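Local coordinates for thymine dioxygenase (PDB 5C3Q), which binds thymine and 2-oxoglutarate beside a metal ion and, as a thymine-7-hydroxylase, probably oxidises the thymine methyl group, at residues Q234-S237 with Q241-D244; A6-N9 with V14-L17. All blocks are in the same frame, centred on the assembly; numbering follows the deposited sequence.

Two beta hairpins, each built from neighbouring strands, lie against each other on the same side of the chain's centre, their centres about 12 Å apart. Contact 2, near the N-terminus, packs the Val8 and Ile15 face of its hairpin against the Val235 and Ile243 face of contact 1: Ile243 CG2 lies 3.8 Å from Val8 CG1, and Val235 CG2 lies 4.2 Å from Ile15 CD1. Contact 1 is the nearer to the active site, with the Val235 side chain about 4 Å from that of the metal ligand His273 and about 9 Å from bound 2-oxoglutarate. The Ile15 side chain of contact 2 is about 13 Å from the nickel ion.

Contact 1: Q234-S237 with Q241-D244; sequences QVKS and QFID
Gln234 and Asp244 run side by side at one end of this hairpin. With CG beside the backbone N (chi1 -63°) and an extended chain beyond it, Gln234 brings its amide beside the carboxylate, the two planes 45° apart. NE2 gives a nearly straight bond to Asp244 OD1 (3.0 Å), in the plane of the amide but from above that of the carboxylate. This fixes the amide's rotation and turns OE1 past Phe242 CB (3.4 Å) to accept a bond from Arg274 NE. Arg274 also makes a cation-pi contact with the Phe242 ring. Lys236 sends its extended aliphatic chain over a face of that ring, CD standing 4.2 Å from the centroid in a CH-pi contact displaced toward the rim. At the turn, Ser237 OG sits between its own N and carbonyl carbon (chi1 74°), where it accepts a hydrogen bond from Gln241 N at 3.1 Å and is hydrogen-bonded to Asp11 OD2. Ser237 N in turn bonds Gln241 O. Between these ends two backbone hydrogen bonds run, Val235 N to Ile243 O 2.8 Å and Ile243 N to Val235 O 2.9 Å. The result is an antiparallel hairpin at the edge of the smaller sheet of the double-stranded beta-helix, next to the strand that carries the metal ligand His273.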
loop_
_atom_site.group_PDB
_atom_site.type_symbol
_atom_site.label_atom_id
_atom_site.label_comp_id
_atom_site.label_asym_id
_atom_site.label_seq_id
_atom_site.Cartn_x
_atom_site.Cartn_y
_atom_site.Cartn_z
ATOM N N GLN A 234 -7.231 -1.508 -9.496
ATOM C CA GLN A 234 -7.055 -0.810 -10.763
ATOM C C GLN A 234 -6.067 0.327 -10.598
ATOM O O GLN A 234 -6.038 0.989 -9.564
ATOM C CB GLN A 234 -8.385 -0.264 -11.281
ATOM C CG GLN A 234 -9.414 -1.332 -11.606
ATOM C CD GLN A 234 -10.640 -0.774 -12.310
ATOM O OE1 GLN A 234 -11.070 0.349 -12.046
ATOM N NE2 GLN A 234 -11.215 -1.566 -13.205
ATOM N N VAL A 235 -5.254 0.535 -11.626
ATOM C CA VAL A 235 -4.216 1.552 -11.619
ATOM C C VAL A 235 -4.503 2.491 -12.786
ATOM O O VAL A 235 -4.832 2.036 -13.882
ATOM C CB VAL A 235 -2.824 0.908 -11.780
ATOM C CG1 VAL A 235 -1.729 1.966 -11.871
ATOM C CG2 VAL A 235 -2.548 -0.052 -10.633
ATOM N N LYS A 236 -4.381 3.795 -12.551
ATOM C CA LYS A 236 -4.689 4.781 -13.578
ATOM C C LYS A 236 -3.571 4.851 -14.620
ATOM O O LYS A 236 -2.392 4.977 -14.282
ATOM C CB LYS A 236 -4.952 6.157 -12.951
ATOM C CG LYS A 236 -5.835 7.048 -13.807
ATOM C CD LYS A 236 -6.592 8.083 -12.986
ATOM C CE LYS A 236 -7.590 8.824 -13.854
ATOM N NZ LYS A 236 -8.005 10.133 -13.279
ATOM N N SER A 237 -3.951 4.747 -15.889
ATOM C CA SER A 237 -3.005 4.808 -16.996
ATOM C C SER A 237 -2.592 6.253 -17.280
ATOM O O SER A 237 -3.266 7.190 -16.839
ATOM C CB SER A 237 -3.639 4.215 -18.254
ATOM O OG SER A 237 -4.592 5.106 -18.804
ATOM N N GLN A 241 -7.214 6.401 -17.777
ATOM C CA GLN A 241 -8.193 5.325 -17.632
ATOM C C GLN A 241 -7.716 4.331 -16.594
ATOM O O GLN A 241 -6.528 3.996 -16.551
ATOM C CB GLN A 241 -8.375 4.578 -18.950
ATOM C CG GLN A 241 -8.700 5.454 -20.142
ATOM C CD GLN A 241 -10.157 5.840 -20.192
ATOM O OE1 GLN A 241 -10.670 6.477 -19.270
ATOM N NE2 GLN A 241 -10.838 5.460 -21.273
ATOM N N PHE A 242 -8.645 3.841 -15.778
ATOM C CA PHE A 242 -8.322 2.822 -14.785
ATOM C C PHE A 242 -8.187 1.456 -15.453
ATOM O O PHE A 242 -9.090 1.005 -16.158
ATOM C CB PHE A 242 -9.374 2.784 -13.675
ATOM C CG PHE A 242 -9.204 3.873 -12.653
ATOM C CD1 PHE A 242 -8.204 3.786 -11.697
ATOM C CD2 PHE A 242 -10.030 4.989 -12.658
ATOM C CE1 PHE A 242 -8.033 4.789 -10.756
ATOM C CE2 PHE A 242 -9.868 5.993 -11.717
ATOM C CZ PHE A 242 -8.867 5.894 -10.765
ATOM N N ILE A 243 -7.043 0.816 -15.226
ATOM C CA ILE A 243 -6.716 -0.470 -15.823
ATOM C C ILE A 243 -6.629 -1.519 -14.725
ATOM O O ILE A 243 -6.061 -1.261 -13.662
ATOM C CB ILE A 243 -5.358 -0.399 -16.551
ATOM C CG1 ILE A 243 -5.353 0.736 -17.585
ATOM C CG2 ILE A 243 -5.012 -1.737 -17.188
ATOM C CD1 ILE A 243 -6.419 0.639 -18.660
ATOM N N ASP A 244 -7.177 -2.702 -14.999
ATOM C CA ASP A 244 -7.139 -3.813 -14.050
ATOM C C ASP A 244 -5.714 -4.280 -13.759
ATOM O O ASP A 244 -4.962 -4.591 -14.674
ATOM C CB ASP A 244 -7.960 -4.996 -14.575
ATOM C CG ASP A 244 -9.452 -4.725 -14.555
ATOM O OD1 ASP A 244 -9.954 -4.225 -13.530
ATOM O OD2 ASP A 244 -10.125 -5.017 -15.562
#

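Contact 2: A6-N9 with V14-L17; sequences AAVN and VIPL
Val8 and Ile15 form the hydrogen-bonded pair of this antiparallel hairpin, and their backbones carry the polar part of the contact. Ile15 N donates to Val8 O at 2.8 Å, while Val8 N returns a nearly straight bond to Ile15 O, using a lone pair in the carbonyl plane. The same oxygen is approached by Ala7 N at 2.8 Å, but the angle at that hydrogen is only 124° and the bond is weak. Two consecutive amides thus converge on one carbonyl. A further backbone contact is of the CA-H...O kind, Val14 CA lying 3.2 Å from Val8 O.

With Ala7 and Val8 both opposite Ile15, the geometry is that of a classic beta bulge, which adds one residue to the first strand. The hairpin made by strands 8-10 and 13-19 forms one end of the large mixed sheet, where strand 13-19 runs parallel to strand 47-51 and Pro16 shares a backbone hydrogen bond with Tyr49.

Side-chain packing divides between the two faces. On the buried one, Val8 and Ile15 stand side by side and point the same way, CB to CB 3.9 Å. Ile15 has CG1 beside its backbone N (chi1 -59°) and is extended beyond, which carries CD1 along the valine to 4.0 Å from Val8 CG2; Phe47 and Tyr49 also touch this isoleucine. On the other face the two branches of Val14 take different neighbours. CG1, anti to the backbone N (chi1 179°), meets Ala6 CB at 4.0 Å, whereas CG2 lies against the Asn9 amide, 3.6 Å from OD1, the two side chains aligned. At the bulge itself, Ala7 CB and Leu17 CB approach more loosely, and Leu17 also touches Glu4.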
loop_
_atom_site.group_PDB
_atom_site.type_symbol
_atom_site.label_atom_id
_atom_site.label_comp_id
_atom_site.label_asym_id
_atom_site.label_seq_id
_atom_site.Cartn_x
_atom_site.Cartn_y
_atom_site.Cartn_z
ATOM N N ALA A 6 5.378 -8.363 -19.134
ATOM C CA ALA A 6 4.783 -7.362 -18.244
ATOM C C ALA A 6 3.563 -7.916 -17.505
ATOM O O ALA A 6 2.788 -8.688 -18.064
ATOM C CB ALA A 6 4.401 -6.118 -19.032
ATOM N N ALA A 7 3.412 -7.536 -16.242
ATOM C CA ALA A 7 2.243 -7.926 -15.454
ATOM C C ALA A 7 0.985 -7.273 -16.021
ATOM O O ALA A 7 -0.065 -7.902 -16.099
ATOM C CB ALA A 7 2.428 -7.533 -13.998
ATOM N N VAL A 8 1.112 -6.008 -16.414
ATOM C CA VAL A 8 0.018 -5.245 -17.007
ATOM C C VAL A 8 0.541 -4.476 -18.213
ATOM O O VAL A 8 1.607 -3.870 -18.151
ATOM C CB VAL A 8 -0.573 -4.244 -15.992
ATOM C CG1 VAL A 8 -1.674 -3.403 -16.622
ATOM C CG2 VAL A 8 -1.101 -4.977 -14.771
ATOM N N ASN A 9 -0.219 -4.509 -19.304
ATOM C CA ASN A 9 0.131 -3.783 -20.521
ATOM C C ASN A 9 -1.125 -3.381 -21.291
ATOM O O ASN A 9 -1.538 -4.066 -22.232
ATOM C CB ASN A 9 1.058 -4.625 -21.400
ATOM C CG ASN A 9 1.675 -3.827 -22.535
ATOM O OD1 ASN A 9 1.205 -2.743 -22.879
ATOM N ND2 ASN A 9 2.738 -4.364 -23.127
ATOM N N VAL A 14 2.238 0.222 -18.552
ATOM C CA VAL A 14 3.050 -0.993 -18.560
ATOM C C VAL A 14 3.640 -1.204 -17.166
ATOM O O VAL A 14 4.492 -0.436 -16.723
ATOM C CB VAL A 14 4.160 -0.918 -19.631
ATOM C CG1 VAL A 14 5.026 -2.174 -19.616
ATOM C CG2 VAL A 14 3.538 -0.738 -21.008
ATOM N N ILE A 15 3.157 -2.227 -16.465
ATOM C CA ILE A 15 3.680 -2.567 -15.145
ATOM C C ILE A 15 4.517 -3.830 -15.303
ATOM O O ILE A 15 3.969 -4.894 -15.600
ATOM C CB ILE A 15 2.549 -2.800 -14.124
ATOM C CG1 ILE A 15 1.683 -1.538 -14.006
ATOM C CG2 ILE A 15 3.128 -3.196 -12.774
ATOM C CD1 ILE A 15 0.434 -1.698 -13.159
ATOM N N PRO A 16 5.846 -3.718 -15.119
ATOM C CA PRO A 16 6.716 -4.869 -15.343
ATOM C C PRO A 16 6.592 -5.915 -14.247
ATOM O O PRO A 16 6.248 -5.586 -13.104
ATOM C CB PRO A 16 8.116 -4.258 -15.312
ATOM C CG PRO A 16 7.983 -3.106 -14.383
ATOM C CD PRO A 16 6.605 -2.554 -14.627
ATOM N N LEU A 17 6.862 -7.159 -14.624
ATOM C CA LEU A 17 7.001 -8.266 -13.696
ATOM C C LEU A 17 8.489 -8.507 -13.553
ATOM O O LEU A 17 9.170 -8.747 -14.546
ATOM C CB LEU A 17 6.324 -9.513 -14.255
ATOM C CG LEU A 17 6.474 -10.811 -13.467
ATOM C CD1 LEU A 17 5.944 -10.663 -12.052
ATOM C CD2 LEU A 17 5.754 -11.934 -14.207
#